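Local coordinates for protein porin (PDB 5DL7) that binds calcium and, as an OprD-family beta-barrel porin, probably lets small solutes cross the outer membrane, at residues 179-191 with 289-301. Numbering follows the deposited sequence.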
loop_
_atom_site.group_PDB
_atom_site.type_symbol
_atom_site.label_atom_id
_atom_site.label_comp_id
_atom_site.label_asym_id
_atom_site.label_seq_id
_atom_site.Cartn_x
_atom_site.Cartn_y
_atom_site.Cartn_z
ATOM N N ASP A 179 -12.927 4.764 13.669
ATOM C CA ASP A 179 -12.862 3.342 14.021
ATOM C C ASP A 179 -12.261 2.516 12.869
ATOM O O ASP A 179 -12.492 2.766 11.632
ATOM C CB ASP A 179 -14.256 2.820 14.383
ATOM C CG ASP A 179 -14.744 3.344 15.733
ATOM O OD1 ASP A 179 -14.045 3.976 16.492
ATOM O OD2 ASP A 179 -15.873 3.128 15.986
ATOM N N VAL A 180 -11.544 1.487 13.259
ATOM C CA VAL A 180 -11.028 0.537 12.254
ATOM C C VAL A 180 -12.238 -0.210 11.583
ATOM O O VAL A 180 -13.313 -0.336 12.138
ATOM C CB VAL A 180 -9.998 -0.482 12.870
ATOM C CG1 VAL A 180 -8.875 0.294 13.539
ATOM C CG2 VAL A 180 -10.626 -1.320 14.028
ATOM N N GLY A 181 -12.003 -0.709 10.421
ATOM C CA GLY A 181 -13.012 -1.417 9.674
ATOM C C GLY A 181 -12.631 -1.710 8.277
ATOM O O GLY A 181 -11.464 -1.851 7.973
ATOM N N THR A 182 -13.622 -1.872 7.404
ATOM C CA THR A 182 -13.457 -2.272 6.017
ATOM C C THR A 182 -14.181 -1.320 5.108
ATOM O O THR A 182 -15.187 -0.712 5.524
ATOM C CB THR A 182 -14.080 -3.678 5.694
ATOM O OG1 THR A 182 -15.449 -3.694 6.190
ATOM C CG2 THR A 182 -13.346 -4.704 6.442
ATOM N N ASP A 183 -13.690 -1.228 3.907
ATOM C CA ASP A 183 -14.427 -0.570 2.834
ATOM C C ASP A 183 -15.244 -1.694 2.107
ATOM O O ASP A 183 -15.034 -2.933 2.360
ATOM C CB ASP A 183 -13.457 0.023 1.848
ATOM C CG ASP A 183 -12.774 1.305 2.406
ATOM O OD1 ASP A 183 -13.416 2.023 3.109
ATOM O OD2 ASP A 183 -11.623 1.476 2.024
ATOM N N ASN A 184 -16.190 -1.241 1.266
ATOM C CA ASN A 184 -16.956 -2.243 0.467
ATOM C C ASN A 184 -16.595 -1.984 -0.982
ATOM O O ASN A 184 -17.048 -1.050 -1.589
ATOM C CB ASN A 184 -18.434 -2.100 0.771
ATOM C CG ASN A 184 -19.231 -3.370 0.342
ATOM O OD1 ASN A 184 -18.567 -4.429 0.196
ATOM N ND2 ASN A 184 -20.495 -3.230 0.161
ATOM N N ILE A 185 -15.725 -2.746 -1.535
ATOM C CA ILE A 185 -15.204 -2.527 -2.894
ATOM C C ILE A 185 -16.086 -3.320 -3.877
ATOM O O ILE A 185 -16.232 -4.563 -3.638
ATOM C CB ILE A 185 -13.753 -2.962 -2.961
ATOM C CG1 ILE A 185 -12.946 -1.999 -2.053
ATOM C CG2 ILE A 185 -13.230 -2.923 -4.369
ATOM C CD1 ILE A 185 -11.693 -2.600 -1.678
ATOM N N ASN A 186 -16.673 -2.677 -4.882
ATOM C CA ASN A 186 -17.505 -3.452 -5.802
ATOM C C ASN A 186 -18.572 -4.270 -5.140
ATOM O O ASN A 186 -18.976 -5.325 -5.650
ATOM C CB ASN A 186 -16.702 -4.355 -6.755
ATOM C CG ASN A 186 -15.627 -3.590 -7.537
ATOM O OD1 ASN A 186 -15.748 -2.381 -7.797
ATOM N ND2 ASN A 186 -14.527 -4.254 -7.859
ATOM N N HIS A 187 -19.173 -3.693 -4.062
ATOM C CA HIS A 187 -20.212 -4.396 -3.315
ATOM C C HIS A 187 -19.849 -5.846 -2.979
ATOM O O HIS A 187 -20.798 -6.707 -2.955
ATOM C CB HIS A 187 -21.511 -4.336 -4.056
ATOM C CG HIS A 187 -21.979 -2.961 -4.419
ATOM N ND1 HIS A 187 -22.531 -2.165 -3.479
ATOM C CD2 HIS A 187 -21.822 -2.153 -5.548
ATOM C CE1 HIS A 187 -22.818 -0.955 -3.967
ATOM N NE2 HIS A 187 -22.379 -0.925 -5.222
ATOM N N ARG A 188 -18.633 -6.057 -2.615
ATOM C CA ARG A 188 -18.063 -7.382 -2.301
ATOM C C ARG A 188 -18.740 -8.075 -1.115
ATOM O O ARG A 188 -19.025 -9.307 -1.087
ATOM C CB ARG A 188 -16.579 -7.223 -2.085
ATOM C CG ARG A 188 -15.760 -8.423 -1.850
ATOM C CD ARG A 188 -14.265 -8.010 -1.927
ATOM N NE ARG A 188 -13.897 -7.543 -3.236
ATOM C CZ ARG A 188 -12.732 -6.954 -3.622
ATOM N NH1 ARG A 188 -11.818 -6.713 -2.712
ATOM N NH2 ARG A 188 -12.467 -6.544 -4.759
ATOM N N PHE A 189 -19.104 -7.228 -0.141
ATOM C CA PHE A 189 -19.746 -7.588 1.082
ATOM C C PHE A 189 -21.023 -6.818 1.303
ATOM O O PHE A 189 -21.467 -6.052 0.421
ATOM C CB PHE A 189 -18.736 -7.444 2.247
ATOM C CG PHE A 189 -17.437 -8.114 2.059
ATOM C CD1 PHE A 189 -17.323 -9.528 2.118
ATOM C CD2 PHE A 189 -16.326 -7.422 1.703
ATOM C CE1 PHE A 189 -16.128 -10.179 1.847
ATOM C CE2 PHE A 189 -15.087 -8.065 1.509
ATOM C CZ PHE A 189 -14.986 -9.397 1.551
ATOM N N ASN A 190 -21.694 -7.027 2.454
ATOM C CA ASN A 190 -23.011 -6.443 2.643
ATOM C C ASN A 190 -22.898 -4.938 2.810
ATOM O O ASN A 190 -23.953 -4.248 2.553
ATOM C CB ASN A 190 -23.694 -6.903 3.946
ATOM C CG ASN A 190 -24.169 -8.394 3.975
ATOM O OD1 ASN A 190 -24.307 -8.916 2.954
ATOM N ND2 ASN A 190 -24.470 -8.820 5.085
ATOM N N LYS A 191 -21.822 -4.414 3.375
ATOM C CA LYS A 191 -21.666 -2.973 3.647
ATOM C C LYS A 191 -20.247 -2.745 3.994
ATOM O O LYS A 191 -19.562 -3.726 4.259
ATOM C CB LYS A 191 -22.611 -2.605 4.823
ATOM C CG LYS A 191 -22.291 -3.320 6.178
ATOM C CD LYS A 191 -23.277 -2.883 7.268
ATOM C CE LYS A 191 -23.050 -1.467 7.660
ATOM N NZ LYS A 191 -24.128 -1.194 8.623
ATOM N N GLY A 289 -13.637 -19.227 -3.322
ATOM C CA GLY A 289 -14.578 -19.074 -2.232
ATOM C C GLY A 289 -15.785 -18.183 -2.562
ATOM O O GLY A 289 -15.852 -17.709 -3.664
ATOM N N SER A 290 -16.698 -18.134 -1.627
ATOM C CA SER A 290 -18.005 -17.394 -1.869
ATOM C C SER A 290 -17.882 -15.891 -1.995
ATOM O O SER A 290 -18.827 -15.262 -2.512
ATOM C CB SER A 290 -18.989 -17.650 -0.704
ATOM O OG SER A 290 -19.185 -19.031 -0.627
ATOM N N THR A 291 -16.819 -15.306 -1.568
ATOM C CA THR A 291 -16.550 -13.872 -1.632
ATOM C C THR A 291 -15.270 -13.494 -2.169
ATOM O O THR A 291 -14.343 -14.345 -2.183
ATOM C CB THR A 291 -16.825 -13.195 -0.250
ATOM O OG1 THR A 291 -15.682 -13.452 0.695
ATOM C CG2 THR A 291 -18.091 -13.591 0.400
ATOM N N GLY A 292 -15.031 -12.215 -2.357
ATOM C CA GLY A 292 -13.731 -11.732 -2.617
ATOM C C GLY A 292 -12.965 -11.579 -1.315
ATOM O O GLY A 292 -13.368 -11.901 -0.238
ATOM N N LEU A 293 -11.779 -11.022 -1.463
ATOM C CA LEU A 293 -10.807 -10.837 -0.394
ATOM C C LEU A 293 -11.110 -9.575 0.498
ATOM O O LEU A 293 -11.196 -8.500 -0.042
ATOM C CB LEU A 293 -9.406 -10.593 -0.945
ATOM C CG LEU A 293 -8.235 -10.408 0.013
ATOM C CD1 LEU A 293 -7.982 -11.635 0.852
ATOM C CD2 LEU A 293 -7.021 -9.871 -0.702
ATOM N N PRO A 294 -11.295 -9.769 1.764
ATOM C CA PRO A 294 -11.376 -8.583 2.682
ATOM C C PRO A 294 -10.036 -8.102 3.135
ATOM O O PRO A 294 -9.074 -8.853 3.248
ATOM C CB PRO A 294 -12.156 -9.069 3.929
ATOM C CG PRO A 294 -11.668 -10.547 4.010
ATOM C CD PRO A 294 -11.433 -11.011 2.580
ATOM N N PHE A 295 -9.995 -6.783 3.466
ATOM C CA PHE A 295 -8.816 -6.151 4.058
ATOM C C PHE A 295 -9.231 -4.831 4.705
ATOM O O PHE A 295 -10.371 -4.421 4.443
ATOM C CB PHE A 295 -7.633 -6.012 3.039
ATOM C CG PHE A 295 -8.043 -5.471 1.669
ATOM C CD1 PHE A 295 -8.030 -4.078 1.464
ATOM C CD2 PHE A 295 -8.363 -6.345 0.611
ATOM C CE1 PHE A 295 -8.382 -3.578 0.257
ATOM C CE2 PHE A 295 -8.783 -5.879 -0.588
ATOM C CZ PHE A 295 -8.829 -4.471 -0.767
ATOM N N LEU A 296 -8.355 -4.228 5.416
ATOM C CA LEU A 296 -8.720 -3.009 6.179
ATOM C C LEU A 296 -9.078 -1.873 5.272
ATOM O O LEU A 296 -8.561 -1.722 4.161
ATOM C CB LEU A 296 -7.618 -2.682 7.196
ATOM C CG LEU A 296 -7.546 -3.680 8.310
ATOM C CD1 LEU A 296 -6.207 -3.521 9.068
ATOM C CD2 LEU A 296 -8.618 -3.498 9.369
ATOM N N SER A 297 -9.904 -0.992 5.786
ATOM C CA SER A 297 -10.300 0.248 5.083
ATOM C C SER A 297 -9.084 1.118 4.791
ATOM O O SER A 297 -8.097 1.203 5.593
ATOM C CB SER A 297 -11.349 1.028 5.932
ATOM O OG SER A 297 -10.774 1.418 7.194
ATOM N N GLY A 298 -9.256 1.945 3.769
ATOM C CA GLY A 298 -8.325 3.048 3.468
ATOM C C GLY A 298 -7.010 2.727 2.774
ATOM O O GLY A 298 -6.039 3.524 2.755
ATOM N N THR A 299 -6.962 1.477 2.276
ATOM C CA THR A 299 -5.669 0.932 1.772
ATOM C C THR A 299 -5.931 0.001 0.514
ATOM O O THR A 299 -7.075 -0.172 0.163
ATOM C CB THR A 299 -4.840 0.257 2.886
ATOM O OG1 THR A 299 -3.388 0.119 2.426
ATOM C CG2 THR A 299 -5.446 -0.924 3.302
ATOM N N GLU A 300 -4.808 -0.292 -0.079
ATOM C CA GLU A 300 -4.753 -1.131 -1.263
ATOM C C GLU A 300 -4.885 -2.543 -0.843
ATOM O O GLU A 300 -4.567 -2.997 0.277
ATOM C CB GLU A 300 -3.397 -0.856 -2.005
ATOM C CG GLU A 300 -3.403 0.518 -2.724
ATOM C CD GLU A 300 -3.434 1.774 -1.740
ATOM O OE1 GLU A 300 -2.580 1.685 -0.758
ATOM O OE2 GLU A 300 -4.239 2.677 -2.109
ATOM N N SER A 301 -5.387 -3.407 -1.783
ATOM C CA SER A 301 -5.317 -4.883 -1.487
ATOM C C SER A 301 -3.921 -5.355 -1.234
ATOM O O SER A 301 -2.926 -4.848 -1.838
ATOM C CB SER A 301 -5.862 -5.620 -2.767
ATOM O OG SER A 301 -5.716 -7.031 -2.546
HETATM O O HOH W 1 -12.696 2.101 8.869
HETATM O O HOH W 2 -9.081 0.363 9.177
HETATM O O HOH W 3 -11.408 -2.677 2.599
HETATM O O HOH W 4 -9.794 -0.766 1.549
HETATM O O HOH W 5 -17.606 -10.975 -2.860
#
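Phe-189 pushes the far end of its ring against 291-294. Its CE1 meets Thr-291 OG1 at the ring edge. Its CZ lies 3.7 Å from Pro-294 CB, with the ring and the proline crossing at about a right angle. Thr-291 OG1 is turned to its own segment, where it donates to Gly-292 O.

Arg-188 starts with CG anti to the backbone N (chi1 -176°) and bends at chi3. This carries CD past the bare CA of Gly-292, 3.8 Å away. NH1 then reaches Leu-293 O at 3.3 Å, a long, bent bond in the carbonyl plane. The edge of the guanidinium meets Phe-295 CE2, and Ile-185 CB covers one of its faces. NH1 also forms a salt bridge with Asp-311, and the guanidinium's strongest polar partner is Asn-314. A water accepts from Gly-292 N and donates to Arg-188 O. Ile-185 CD1 touches Phe-295 CZ.

At the other end, Ser-297 N donates to Gly-181 O at 2.8 Å. Its OG bonds two waters, one of which donates to Asp-179 O. Next to it, Gly-298 N gives an almost straight bond (178°) to Asp-183 OD2, arriving from above the carboxylate plane.

The contact joins two long inter-strand connections of the barrel, one after strand 278-288 and one holding strand 181-182. The Thr-291 side chain lies about 8 Å from a bound calcium ion whose ligands include Glu-253 and Glu-261. One direct backbone bond, a carboxylate, a guanidinium and bridging waters serve the backbone groups that meet here; no regular sheet pairing runs between the segments.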